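Local coordinates for secreted protein (Kutzneria albida DSM 43870, PDB 5M6Q) that acts as a microbial transglutaminase, probably catalysing acyl transfer from glutamine side chains of proteins to amines, at residues E19-A24 with T184-N189; Y132-Q135 with S140-R143; T147-R152 with F212-F217. One frame throughout, in Å; residues are numbered along the deposited sequence.

Contact 1 (E19-A24 with T184-N189); sequences EDYVEA and TWWHAN
Tyr-21 and Trp-186 make this contact between them, and both are buried. The tyrosine reaches out from helix 18-28 with CG anti to the backbone N (chi1 175°), which carries the ring away from the helix and towards strand 184-188. There its CD1-CE1 side meets the CE3-CZ3 side of the indole's six-membered ring. CE1 of Tyr-21 is 3.5 Å from CE3 of Trp-186, and CD1 of Tyr-21 is equally close, 3.5 Å, to CZ3 of Trp-186. The ring planes are inclined at 37°, with centroids 5.3 Å apart, and the two rings slant together along one bond of each. The touch is carbon on carbon.

In the fold, this is a helix laid against one face of the central antiparallel sheet. The two backbones stay well apart, 10.3 Å between CA of Tyr-21 and CA of Trp-186, and the aromatic side chains span the gap. Val-48 of helix 47-53 and Val-197 of the adjoining strand 196-200 touch both aromatic side chains, while Trp-16 comes against the indole. At the polar end of Trp-186, NE1 is hydrogen-bonded to Asp-179, which helps fix the rotation of the indole. The next residue along the strand, His-187, sends its side chain to the other face of the sheet, where ND1 is bonded to Asp-174, a pairing consistent with the His-Asp part of the Cys-Asp-His site of microbial transglutaminases.

The outer side of the helix is quite different. Glu-19 and Glu-23 are exposed, and neither touches the strand; Asp-20 is partly exposed. Instead of packing on the sheet, Glu-19 and Asp-20 both form salt bridges with the guanidinium group of Arg-17.

Contact 2 (Y132-Q135 with S140-R143); sequences YSWQ and SEER
The indole of Trp-134 lies against the first turn of helix 141-146, touching it through the far end of its benzene ring. CH2 of Trp-134 is 3.6 Å from CB of Glu-141, and CZ2 of Trp-134 comes equally near, 3.6 Å, to the backbone N of Glu-141. Glu-141 has CG anti to its own N (chi1 -178°) and an extended chain, which lays its methylenes past CZ3 and CH2 and runs its carboxylate on beyond.

Both partners are set from behind. NE1 of Trp-134 is hydrogen-bonded to the carbonyl of Trp-139, just ahead of the helix. Ser-140 is the N-cap: its OG accepts from N of Arg-143 at 3.1 Å. In the loop, Trp-134 is the centre of an inverse gamma turn, and Gln-135 NE2 folds back to Tyr-132 O at 2.7 Å. Tyr-132 OH binds the sulfonate of a MES molecule, probably from the crystallisation liquor, which also lies about 3 Å from the side chain of Trp-134 (nearest atoms).

Because the contact itself is van der Waals packing of ring carbons on Glu-141, the direction of the indole is probably set mainly by the NE1 bond to Trp-139.

Contact 3 (T147-R152 with F212-F217); sequences TYRPDR and FDEQVF
A sharp bend at chi2 (-67°) folds the carboxylate of Glu-214 towards the loop 147-152, while Arg-149, whose CB points away from the strand, bends at both chi2 and chi3 and brings its guanidinium back to meet it. Glu-214 stands at a classic beta bulge, where it and Asp-213 together face Phe-131 at the start of the pairing between strands 214-223 and 122-131.

The result is an end-on, two-nitrogen salt bridge. NH1 of Arg-149 donates to OE2 of Glu-214 over 3.1 Å in an almost straight bond (174°), lying in the guanidinium plane. NH2 of Arg-149 reaches OE1 of Glu-214 at 3.3 Å, somewhat tilted from that plane. Each oxygen uses its syn lone pair, and the two flat groups are nearly coplanar, 27° apart. NH1 has a second acceptor in the carbonyl of His-145, which ties the arginine to the end of helix 141-146.

Two waters join the same carboxylate to the backbone of Tyr-148. One takes the N-H of Tyr-148 N at 2.8 Å and donates to OE2 of Glu-214. The other lies 2.7 Å from OE1 of Glu-214 and likewise 2.7 Å from O of Tyr-148. The buried carboxylate is therefore met at both oxygens by guanidinium and water, and the nearby positive charge would be expected to favour its ionised form. Replacing Glu-214 by an alanine would probably leave Arg-149 without its anionic mate, keeping of the bonds described just the one to the His-145 carbonyl, and deprive both waters of a partner.

Tyr-148 directs its ring elsewhere, edge-to-face with Phe-131 and with its hydroxyl bonded to Thr-161. Its van der Waals touch on the acid comes from CB, 4.0 Å from CD of Glu-214.

Contacts 2 and 3 are neighbours, with centres 12 Å apart, whereas the centre of contact 1 is about 32 Å from that of contact 2 and about 26 Å from that of contact 3. A probable hydrogen bond of 2.7 Å from Ser-133 OG to Asp-213 OD2 joins contacts 2 and 3, and Gln-135 packs on Tyr-148. Contacts 1 and 3 reach the same sheet from opposite sides of the chain's centre and meet where Trp-185 CH2 lies 3.8 Å from Phe-217 CD1. The bound MES lies at contact 2. The likely active site adjoins contact 1; Cys-45, modified with a 2-hydroxyethylthio group in this crystal, is probably its cysteine.

Contact 1 (E19-A24 with T184-N189)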
ATOM      1  N   GLU A  19      -5.827 -12.440  16.419  1.00 27.92           N
ATOM      2  CA  GLU A  19      -7.185 -12.981  16.547  1.00 31.25           C
ATOM      3  C   GLU A  19      -8.234 -11.875  16.669  1.00 28.88           C
ATOM      4  O   GLU A  19      -9.319 -11.987  16.111  1.00 30.46           O
ATOM      5  CB  GLU A  19      -7.302 -13.942  17.751  1.00 38.43           C
ATOM      6  CG  GLU A  19      -8.600 -14.766  17.752  1.00 55.44           C
ATOM      7  CD  GLU A  19      -8.903 -15.488  19.081  1.00 71.80           C
ATOM      8  OE1 GLU A  19      -8.118 -15.353  20.051  1.00 66.63           O
ATOM      9  OE2 GLU A  19      -9.938 -16.198  19.149  1.00 64.83           O
ATOM     10  N   ASP A  20      -7.927 -10.808  17.395  1.00 26.98           N
ATOM     11  CA  ASP A  20      -8.911  -9.739  17.550  1.00 27.67           C
ATOM     12  C   ASP A  20      -9.033  -8.911  16.267  1.00 24.39           C
ATOM     13  O   ASP A  20     -10.111  -8.455  15.916  1.00 26.94           O
ATOM     14  CB  ASP A  20      -8.560  -8.837  18.735  1.00 27.00           C
ATOM     15  CG  ASP A  20      -8.707  -9.547  20.080  1.00 34.19           C
ATOM     16  OD1 ASP A  20      -9.526 -10.489  20.200  1.00 37.75           O
ATOM     17  OD2 ASP A  20      -8.004  -9.155  21.027  1.00 35.12           O
ATOM     18  N   TYR A  21      -7.922  -8.715  15.569  1.00 22.93           N
ATOM     19  CA  TYR A  21      -7.956  -8.025  14.288  1.00 24.92           C
ATOM     20  C   TYR A  21      -8.785  -8.802  13.257  1.00 26.72           C
ATOM     21  O   TYR A  21      -9.573  -8.222  12.507  1.00 26.17           O
ATOM     22  CB  TYR A  21      -6.537  -7.798  13.758  1.00 22.78           C
ATOM     23  CG  TYR A  21      -6.524  -7.195  12.384  1.00 25.35           C
ATOM     24  CD1 TYR A  21      -6.928  -5.881  12.176  1.00 25.40           C
ATOM     25  CD2 TYR A  21      -6.126  -7.942  11.288  1.00 27.31           C
ATOM     26  CE1 TYR A  21      -6.924  -5.327  10.906  1.00 22.94           C
ATOM     27  CE2 TYR A  21      -6.114  -7.403  10.030  1.00 23.64           C
ATOM     28  CZ  TYR A  21      -6.512  -6.103   9.839  1.00 25.96           C
ATOM     29  OH  TYR A  21      -6.506  -5.593   8.562  1.00 33.28           O
ATOM     30  N   VAL A  22      -8.612 -10.113  13.231  1.00 25.61           N
ATOM     31  CA  VAL A  22      -9.333 -10.940  12.267  1.00 28.74           C
ATOM     32  C   VAL A  22     -10.837 -10.830  12.499  1.00 31.01           C
ATOM     33  O   VAL A  22     -11.598 -10.618  11.554  1.00 32.18           O
ATOM     34  CB  VAL A  22      -8.860 -12.401  12.323  1.00 28.49           C
ATOM     35  CG1 VAL A  22      -9.761 -13.281  11.475  1.00 34.44           C
ATOM     36  CG2 VAL A  22      -7.445 -12.497  11.811  1.00 25.96           C
ATOM     37  N   GLU A  23     -11.263 -10.926  13.756  1.00 31.92           N
ATOM     38  CA  GLU A  23     -12.675 -10.767  14.076  1.00 29.50           C
ATOM     39  C   GLU A  23     -13.200  -9.400  13.657  1.00 34.72           C
ATOM     40  O   GLU A  23     -14.282  -9.308  13.110  1.00 33.80           O
ATOM     41  CB  GLU A  23     -12.928 -10.984  15.568  1.00 39.33           C
ATOM     42  CG  GLU A  23     -12.991 -12.453  15.947  1.00 50.63           C
ATOM     43  CD  GLU A  23     -13.110 -12.685  17.445  1.00 65.85           C
ATOM     44  OE1 GLU A  23     -13.548 -11.754  18.167  1.00 64.66           O
ATOM     45  OE2 GLU A  23     -12.758 -13.805  17.894  1.00 62.59           O
ATOM     46  N   ALA A  24     -12.445  -8.339  13.907  1.00 30.73           N
ATOM     47  CA  ALA A  24     -12.899  -7.027  13.468  1.00 33.08           C
ATOM     48  C   ALA A  24     -12.970  -6.994  11.947  1.00 31.33           C
ATOM     49  O   ALA A  24     -13.940  -6.497  11.376  1.00 31.86           O
ATOM     50  CB  ALA A  24     -12.000  -5.936  13.992  1.00 24.47           C
ATOM     51  N   THR A 184      -6.141   6.119   9.862  1.00 20.99           N
ATOM     52  CA  THR A 184      -5.052   5.401  10.523  1.00 20.58           C
ATOM     53  C   THR A 184      -4.353   4.471   9.547  1.00 21.83           C
ATOM     54  O   THR A 184      -4.855   4.196   8.461  1.00 23.56           O
ATOM     55  CB  THR A 184      -5.529   4.571  11.725  1.00 19.37           C
ATOM     56  OG1 THR A 184      -6.591   3.694  11.323  1.00 26.04           O
ATOM     57  CG2 THR A 184      -6.033   5.487  12.841  1.00 21.62           C
ATOM     58  N   TRP A 185      -3.200   3.980   9.975  1.00 20.06           N
ATOM     59  CA  TRP A 185      -2.322   3.191   9.153  1.00 18.47           C
ATOM     60  C   TRP A 185      -2.105   1.844   9.832  1.00 21.06           C
ATOM     61  O   TRP A 185      -1.665   1.785  10.978  1.00 25.39           O
ATOM     62  CB  TRP A 185      -1.010   3.949   8.928  1.00 20.08           C
ATOM     63  CG  TRP A 185      -1.293   5.152   8.093  1.00 21.59           C
ATOM     64  CD1 TRP A 185      -1.808   6.345   8.520  1.00 21.43           C
ATOM     65  CD2 TRP A 185      -1.177   5.249   6.663  1.00 20.38           C
ATOM     66  NE1 TRP A 185      -1.987   7.191   7.446  1.00 21.36           N
ATOM     67  CE2 TRP A 185      -1.602   6.545   6.297  1.00 20.82           C
ATOM     68  CE3 TRP A 185      -0.737   4.375   5.663  1.00 20.08           C
ATOM     69  CZ2 TRP A 185      -1.602   6.986   4.969  1.00 19.72           C
ATOM     70  CZ3 TRP A 185      -0.727   4.815   4.350  1.00 18.38           C
ATOM     71  CH2 TRP A 185      -1.161   6.110   4.012  1.00 20.77           C
ATOM     72  N   TRP A 186      -2.476   0.774   9.132  1.00 21.10           N
ATOM     73  CA  TRP A 186      -2.449  -0.566   9.703  1.00 19.07           C
ATOM     74  C   TRP A 186      -1.210  -1.316   9.277  1.00 21.38           C
ATOM     75  O   TRP A 186      -0.952  -1.486   8.088  1.00 20.04           O
ATOM     76  CB  TRP A 186      -3.704  -1.328   9.289  1.00 20.01           C
ATOM     77  CG  TRP A 186      -4.928  -0.747   9.913  1.00 24.81           C
ATOM     78  CD1 TRP A 186      -5.591   0.376   9.519  1.00 27.39           C
ATOM     79  CD2 TRP A 186      -5.621  -1.241  11.072  1.00 24.63           C
ATOM     80  NE1 TRP A 186      -6.667   0.606  10.356  1.00 25.58           N
ATOM     81  CE2 TRP A 186      -6.707  -0.371  11.313  1.00 23.85           C
ATOM     82  CE3 TRP A 186      -5.421  -2.325  11.932  1.00 18.68           C
ATOM     83  CZ2 TRP A 186      -7.601  -0.562  12.370  1.00 22.43           C
ATOM     84  CZ3 TRP A 186      -6.315  -2.516  12.976  1.00 21.36           C
ATOM     85  CH2 TRP A 186      -7.390  -1.643  13.184  1.00 22.84           C
ATOM     86  N   HIS A 187      -0.429  -1.750  10.253  1.00 21.89           N
ATOM     87  CA  HIS A 187       0.776  -2.482   9.943  1.00 18.89           C
ATOM     88  C   HIS A 187       0.975  -3.553  11.004  1.00 19.63           C
ATOM     89  O   HIS A 187       0.029  -3.931  11.682  1.00 20.81           O
ATOM     90  CB  HIS A 187       2.002  -1.545   9.815  1.00 19.93           C
ATOM     91  CG  HIS A 187       2.218  -0.610  10.969  1.00 18.14           C
ATOM     92  ND1 HIS A 187       3.456  -0.424  11.543  1.00 24.70           N
ATOM     93  CD2 HIS A 187       1.380   0.237  11.611  1.00 23.66           C
ATOM     94  CE1 HIS A 187       3.367   0.470  12.509  1.00 26.29           C
ATOM     95  NE2 HIS A 187       2.119   0.891  12.569  1.00 21.78           N
ATOM     96  N   ALA A 188       2.184  -4.080  11.114  1.00 20.53           N
ATOM     97  CA  ALA A 188       2.443  -5.174  12.051  1.00 24.50           C
ATOM     98  C   ALA A 188       3.935  -5.224  12.344  1.00 21.04           C
ATOM     99  O   ALA A 188       4.716  -4.514  11.705  1.00 26.88           O
ATOM    100  CB  ALA A 188       1.935  -6.530  11.496  1.00 18.33           C
ATOM    101  N   ASN A 189       4.336  -6.037  13.314  1.00 27.29           N
ATOM    102  CA  ASN A 189       5.743  -6.071  13.694  1.00 25.32           C
ATOM    103  C   ASN A 189       6.554  -7.002  12.794  1.00 27.01           C
ATOM    104  O   ASN A 189       7.598  -6.609  12.284  1.00 26.29           O
ATOM    105  CB  ASN A 189       5.912  -6.452  15.171  1.00 26.19           C
ATOM    106  CG  ASN A 189       5.240  -7.764  15.544  1.00 27.08           C
ATOM    107  OD1 ASN A 189       4.439  -8.334  14.792  1.00 26.22           O
ATOM    108  ND2 ASN A 189       5.564  -8.248  16.731  1.00 28.58           N
TER

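Contact 2 (Y132-Q135 with S140-R143)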
ATOM      1  N   TYR A 132      14.674   0.571   2.463  1.00 26.99           N
ATOM      2  CA  TYR A 132      16.054   1.030   2.477  1.00 27.34           C
ATOM      3  C   TYR A 132      16.497   1.317   1.042  1.00 25.49           C
ATOM      4  O   TYR A 132      16.218   0.542   0.131  1.00 23.86           O
ATOM      5  CB  TYR A 132      16.940  -0.031   3.139  1.00 22.85           C
ATOM      6  CG  TYR A 132      18.404   0.316   3.301  1.00 28.33           C
ATOM      7  CD1 TYR A 132      18.809   1.491   3.905  1.00 29.92           C
ATOM      8  CD2 TYR A 132      19.379  -0.566   2.871  1.00 31.68           C
ATOM      9  CE1 TYR A 132      20.161   1.781   4.069  1.00 34.83           C
ATOM     10  CE2 TYR A 132      20.719  -0.296   3.035  1.00 32.83           C
ATOM     11  CZ  TYR A 132      21.108   0.868   3.631  1.00 38.52           C
ATOM     12  OH  TYR A 132      22.456   1.111   3.764  1.00 41.43           O
ATOM     13  N   SER A 133      17.178   2.437   0.854  1.00 26.51           N
ATOM     14  CA  SER A 133      17.508   2.933  -0.479  1.00 30.53           C
ATOM     15  C   SER A 133      18.621   2.151  -1.144  1.00 29.59           C
ATOM     16  O   SER A 133      18.650   2.038  -2.364  1.00 28.60           O
ATOM     17  CB  SER A 133      17.909   4.405  -0.413  1.00 31.74           C
ATOM     18  OG  SER A 133      19.051   4.561   0.394  1.00 31.55           O
ATOM     19  N   TRP A 134      19.528   1.603  -0.343  1.00 27.79           N
ATOM     20  CA  TRP A 134      20.714   0.950  -0.884  1.00 33.38           C
ATOM     21  C   TRP A 134      20.405  -0.482  -1.324  1.00 30.74           C
ATOM     22  O   TRP A 134      20.812  -1.438  -0.675  1.00 30.76           O
ATOM     23  CB  TRP A 134      21.840   0.961   0.157  1.00 29.75           C
ATOM     24  CG  TRP A 134      23.192   1.247  -0.414  1.00 35.54           C
ATOM     25  CD1 TRP A 134      23.755   0.658  -1.508  1.00 36.78           C
ATOM     26  CD2 TRP A 134      24.159   2.177   0.081  1.00 35.65           C
ATOM     27  NE1 TRP A 134      25.005   1.171  -1.733  1.00 35.22           N
ATOM     28  CE2 TRP A 134      25.280   2.104  -0.770  1.00 40.50           C
ATOM     29  CE3 TRP A 134      24.184   3.068   1.155  1.00 39.97           C
ATOM     30  CZ2 TRP A 134      26.423   2.882  -0.575  1.00 42.30           C
ATOM     31  CZ3 TRP A 134      25.320   3.845   1.346  1.00 43.94           C
ATOM     32  CH2 TRP A 134      26.422   3.745   0.486  1.00 46.10           C
ATOM     33  N   GLN A 135      19.699  -0.622  -2.441  1.00 29.29           N
ATOM     34  CA  GLN A 135      19.110  -1.904  -2.816  1.00 26.43           C
ATOM     35  C   GLN A 135      20.114  -2.838  -3.473  1.00 32.35           C
ATOM     36  O   GLN A 135      19.867  -4.038  -3.620  1.00 33.05           O
ATOM     37  CB  GLN A 135      17.910  -1.669  -3.743  1.00 26.66           C
ATOM     38  CG  GLN A 135      16.641  -1.273  -2.983  1.00 27.40           C
ATOM     39  CD  GLN A 135      16.219  -2.334  -1.983  1.00 27.53           C
ATOM     40  OE1 GLN A 135      15.842  -3.447  -2.363  1.00 28.96           O
ATOM     41  NE2 GLN A 135      16.291  -2.002  -0.703  1.00 25.33           N
ATOM     42  N   SER A 140      26.969   3.145  -5.589  1.00 29.60           N
ATOM     43  CA  SER A 140      27.593   4.209  -4.835  1.00 34.08           C
ATOM     44  C   SER A 140      26.551   4.824  -3.915  1.00 34.92           C
ATOM     45  O   SER A 140      25.341   4.620  -4.099  1.00 35.76           O
ATOM     46  CB  SER A 140      28.152   5.276  -5.765  1.00 34.77           C
ATOM     47  OG  SER A 140      27.080   5.919  -6.442  1.00 33.22           O
ATOM     48  N   GLU A 141      27.007   5.589  -2.934  1.00 36.48           N
ATOM     49  CA  GLU A 141      26.085   6.296  -2.049  1.00 40.19           C
ATOM     50  C   GLU A 141      25.239   7.308  -2.826  1.00 35.79           C
ATOM     51  O   GLU A 141      24.061   7.517  -2.515  1.00 32.54           O
ATOM     52  CB  GLU A 141      26.849   7.001  -0.929  1.00 38.81           C
ATOM     53  CG  GLU A 141      25.957   7.716   0.067  1.00 46.50           C
ATOM     54  CD  GLU A 141      26.752   8.507   1.078  1.00 59.89           C
ATOM     55  OE1 GLU A 141      27.728   9.173   0.665  1.00 63.71           O
ATOM     56  OE2 GLU A 141      26.411   8.452   2.282  1.00 58.02           O
ATOM     57  N   GLU A 142      25.830   7.935  -3.838  1.00 32.48           N
ATOM     58  CA  GLU A 142      25.082   8.915  -4.618  1.00 37.49           C
ATOM     59  C   GLU A 142      23.944   8.220  -5.377  1.00 32.02           C
ATOM     60  O   GLU A 142      22.834   8.740  -5.454  1.00 32.10           O
ATOM     61  CB  GLU A 142      25.992   9.673  -5.590  1.00 38.83           C
ATOM     62  CG  GLU A 142      25.258  10.750  -6.408  1.00 47.74           C
ATOM     63  CD  GLU A 142      26.141  11.412  -7.468  1.00 67.48           C
ATOM     64  OE1 GLU A 142      27.309  10.985  -7.626  1.00 65.46           O
ATOM     65  OE2 GLU A 142      25.667  12.361  -8.142  1.00 67.44           O
ATOM     66  N   ARG A 143      24.207   7.033  -5.916  1.00 30.94           N
ATOM     67  CA  ARG A 143      23.149   6.296  -6.598  1.00 33.18           C
ATOM     68  C   ARG A 143      22.057   5.856  -5.619  1.00 31.85           C
ATOM     69  O   ARG A 143      20.865   6.018  -5.903  1.00 25.83           O
ATOM     70  CB  ARG A 143      23.690   5.072  -7.333  1.00 27.39           C
ATOM     71  CG  ARG A 143      22.584   4.296  -8.035  1.00 27.71           C
ATOM     72  CD  ARG A 143      23.100   3.278  -9.051  1.00 30.44           C
ATOM     73  NE  ARG A 143      21.982   2.687  -9.790  1.00 29.94           N
ATOM     74  CZ  ARG A 143      22.059   1.585 -10.536  1.00 34.38           C
ATOM     75  NH1 ARG A 143      23.207   0.932 -10.652  1.00 34.89           N
ATOM     76  NH2 ARG A 143      20.982   1.129 -11.162  1.00 32.61           N
TER

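Contact 3 (T147-R152 with F212-F217)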
ATOM      1  N   THR A 147      18.210   7.340  -6.327  1.00 27.75           N
ATOM      2  CA  THR A 147      17.419   6.423  -7.149  1.00 26.75           C
ATOM      3  C   THR A 147      15.926   6.547  -6.850  1.00 23.17           C
ATOM      4  O   THR A 147      15.105   6.475  -7.757  1.00 26.91           O
ATOM      5  CB  THR A 147      17.873   4.946  -6.963  1.00 29.09           C
ATOM      6  OG1 THR A 147      19.179   4.768  -7.533  1.00 29.87           O
ATOM      7  CG2 THR A 147      16.914   3.980  -7.640  1.00 27.87           C
ATOM      8  N   TYR A 148      15.559   6.763  -5.594  1.00 24.23           N
ATOM      9  CA  TYR A 148      14.135   6.757  -5.264  1.00 27.88           C
ATOM     10  C   TYR A 148      13.609   8.161  -5.011  1.00 26.30           C
ATOM     11  O   TYR A 148      12.613   8.346  -4.324  1.00 23.67           O
ATOM     12  CB  TYR A 148      13.876   5.833  -4.069  1.00 19.91           C
ATOM     13  CG  TYR A 148      14.321   4.433  -4.382  1.00 23.50           C
ATOM     14  CD1 TYR A 148      13.626   3.660  -5.310  1.00 19.79           C
ATOM     15  CD2 TYR A 148      15.469   3.900  -3.804  1.00 23.46           C
ATOM     16  CE1 TYR A 148      14.036   2.393  -5.617  1.00 21.41           C
ATOM     17  CE2 TYR A 148      15.894   2.629  -4.112  1.00 22.16           C
ATOM     18  CZ  TYR A 148      15.178   1.882  -5.025  1.00 28.47           C
ATOM     19  OH  TYR A 148      15.608   0.615  -5.354  1.00 25.54           O
ATOM     20  N   ARG A 149      14.260   9.158  -5.601  1.00 29.38           N
ATOM     21  CA  ARG A 149      13.757  10.520  -5.476  1.00 27.87           C
ATOM     22  C   ARG A 149      12.504  10.697  -6.331  1.00 30.73           C
ATOM     23  O   ARG A 149      12.445  10.228  -7.471  1.00 26.73           O
ATOM     24  CB  ARG A 149      14.825  11.542  -5.865  1.00 27.49           C
ATOM     25  CG  ARG A 149      16.074  11.506  -4.955  1.00 36.60           C
ATOM     26  CD  ARG A 149      15.994  12.393  -3.676  1.00 38.97           C
ATOM     27  NE  ARG A 149      14.872  12.087  -2.776  1.00 33.17           N
ATOM     28  CZ  ARG A 149      14.771  10.981  -2.044  1.00 33.55           C
ATOM     29  NH1 ARG A 149      15.719  10.054  -2.103  1.00 33.25           N
ATOM     30  NH2 ARG A 149      13.713  10.792  -1.262  1.00 32.75           N
ATOM     31  N   PRO A 150      11.488  11.368  -5.772  1.00 23.27           N
ATOM     32  CA  PRO A 150      10.252  11.592  -6.526  1.00 26.47           C
ATOM     33  C   PRO A 150      10.487  12.517  -7.710  1.00 24.09           C
ATOM     34  O   PRO A 150      11.278  13.450  -7.633  1.00 26.89           O
ATOM     35  CB  PRO A 150       9.308  12.230  -5.499  1.00 24.67           C
ATOM     36  CG  PRO A 150       9.962  11.982  -4.135  1.00 26.98           C
ATOM     37  CD  PRO A 150      11.440  11.977  -4.430  1.00 28.36           C
ATOM     38  N   ASP A 151       9.841  12.203  -8.820  1.00 24.48           N
ATOM     39  CA  ASP A 151       9.807  13.081  -9.974  1.00 26.46           C
ATOM     40  C   ASP A 151       9.407  14.490  -9.519  1.00 32.80           C
ATOM     41  O   ASP A 151       8.360  14.667  -8.891  1.00 28.30           O
ATOM     42  CB  ASP A 151       8.817  12.537 -11.006  1.00 24.20           C
ATOM     43  CG  ASP A 151       8.880  13.271 -12.328  1.00 28.59           C
ATOM     44  OD1 ASP A 151       8.416  14.431 -12.394  1.00 27.94           O
ATOM     45  OD2 ASP A 151       9.371  12.670 -13.304  1.00 30.03           O
ATOM     46  N   ARG A 152      10.240  15.484  -9.823  1.00 29.12           N
ATOM     47  CA  ARG A 152       9.960  16.866  -9.429  1.00 34.04           C
ATOM     48  C   ARG A 152       8.628  17.382  -9.963  1.00 34.83           C
ATOM     49  O   ARG A 152       8.103  18.373  -9.460  1.00 37.92           O
ATOM     50  CB  ARG A 152      11.072  17.808  -9.909  1.00 36.28           C
ATOM     51  CG  ARG A 152      12.396  17.675  -9.184  1.00 39.90           C
ATOM     52  CD  ARG A 152      13.468  18.570  -9.824  1.00 45.41           C
ATOM     53  NE  ARG A 152      14.279  17.832 -10.797  1.00 53.83           N
ATOM     54  CZ  ARG A 152      14.325  18.079 -12.106  1.00 48.30           C
ATOM     55  NH1 ARG A 152      13.625  19.075 -12.638  1.00 40.31           N
ATOM     56  NH2 ARG A 152      15.090  17.326 -12.881  1.00 47.46           N
ATOM     57  N   PHE A 212      15.042   2.195   7.915  1.00 22.74           N
ATOM     58  CA  PHE A 212      14.517   2.735   6.662  1.00 23.93           C
ATOM     59  C   PHE A 212      14.958   4.164   6.363  1.00 26.38           C
ATOM     60  O   PHE A 212      15.002   4.985   7.262  1.00 25.40           O
ATOM     61  CB  PHE A 212      12.990   2.727   6.695  1.00 23.20           C
ATOM     62  CG  PHE A 212      12.395   1.451   7.193  1.00 23.31           C
ATOM     63  CD1 PHE A 212      12.714   0.237   6.583  1.00 21.88           C
ATOM     64  CD2 PHE A 212      11.491   1.466   8.251  1.00 22.38           C
ATOM     65  CE1 PHE A 212      12.172  -0.945   7.043  1.00 25.97           C
ATOM     66  CE2 PHE A 212      10.920   0.292   8.714  1.00 27.75           C
ATOM     67  CZ  PHE A 212      11.261  -0.922   8.115  1.00 23.46           C
ATOM     68  N   ASP A 213      15.227   4.491   5.100  1.00 28.39           N
ATOM     69  CA  ASP A 213      15.464   5.902   4.780  1.00 30.55           C
ATOM     70  C   ASP A 213      14.575   6.408   3.637  1.00 24.56           C
ATOM     71  O   ASP A 213      14.713   7.545   3.181  1.00 28.08           O
ATOM     72  CB  ASP A 213      16.948   6.154   4.470  1.00 28.97           C
ATOM     73  CG  ASP A 213      17.465   5.358   3.281  1.00 30.18           C
ATOM     74  OD1 ASP A 213      16.808   4.389   2.838  1.00 26.86           O
ATOM     75  OD2 ASP A 213      18.560   5.706   2.786  1.00 35.39           O
ATOM     76  N   GLU A 214      13.646   5.570   3.216  1.00 20.54           N
ATOM     77  CA  GLU A 214      12.693   5.903   2.162  1.00 23.96           C
ATOM     78  C   GLU A 214      11.276   5.536   2.573  1.00 25.24           C
ATOM     79  O   GLU A 214      11.058   4.544   3.259  1.00 20.35           O
ATOM     80  CB  GLU A 214      13.025   5.166   0.850  1.00 22.86           C
ATOM     81  CG  GLU A 214      14.379   5.506   0.241  1.00 23.52           C
ATOM     82  CD  GLU A 214      14.495   6.952  -0.264  1.00 31.96           C
ATOM     83  OE1 GLU A 214      13.456   7.655  -0.433  1.00 27.25           O
ATOM     84  OE2 GLU A 214      15.652   7.384  -0.498  1.00 35.64           O
ATOM     85  N   GLN A 215      10.323   6.347   2.133  1.00 22.14           N
ATOM     86  CA  GLN A 215       8.916   6.064   2.324  1.00 24.12           C
ATOM     87  C   GLN A 215       8.170   6.527   1.087  1.00 22.33           C
ATOM     88  O   GLN A 215       8.406   7.631   0.600  1.00 24.78           O
ATOM     89  CB  GLN A 215       8.374   6.758   3.578  1.00 20.91           C
ATOM     90  CG  GLN A 215       6.894   6.479   3.821  1.00 22.00           C
ATOM     91  CD  GLN A 215       6.446   6.902   5.212  1.00 25.39           C
ATOM     92  OE1 GLN A 215       7.259   7.299   6.033  1.00 27.51           O
ATOM     93  NE2 GLN A 215       5.149   6.809   5.479  1.00 21.25           N
ATOM     94  N   VAL A 216       7.293   5.671   0.571  1.00 19.62           N
ATOM     95  CA  VAL A 216       6.440   6.005  -0.564  1.00 22.27           C
ATOM     96  C   VAL A 216       4.977   5.769  -0.213  1.00 23.62           C
ATOM     97  O   VAL A 216       4.657   5.016   0.693  1.00 20.14           O
ATOM     98  CB  VAL A 216       6.803   5.182  -1.831  1.00 22.78           C
ATOM     99  CG1 VAL A 216       8.215   5.510  -2.312  1.00 19.16           C
ATOM    100  CG2 VAL A 216       6.652   3.698  -1.563  1.00 19.22           C
ATOM    101  N   PHE A 217       4.095   6.425  -0.958  1.00 20.53           N
ATOM    102  CA  PHE A 217       2.678   6.219  -0.828  1.00 22.76           C
ATOM    103  C   PHE A 217       2.196   5.680  -2.161  1.00 20.55           C
ATOM    104  O   PHE A 217       2.394   6.301  -3.206  1.00 23.35           O
ATOM    105  CB  PHE A 217       1.978   7.520  -0.442  1.00 22.92           C
ATOM    106  CG  PHE A 217       2.415   8.046   0.888  1.00 23.95           C
ATOM    107  CD1 PHE A 217       1.744   7.673   2.042  1.00 23.25           C
ATOM    108  CD2 PHE A 217       3.530   8.853   0.992  1.00 25.26           C
ATOM    109  CE1 PHE A 217       2.158   8.135   3.264  1.00 21.83           C
ATOM    110  CE2 PHE A 217       3.947   9.316   2.215  1.00 26.78           C
ATOM    111  CZ  PHE A 217       3.266   8.956   3.347  1.00 20.15           C
TER
HETATM  112  O   HOH W   1      11.315   7.695  -2.041  1.00 24.76           O
HETATM  113  O   HOH W   2      17.075   7.062  -3.222  1.00 26.75           O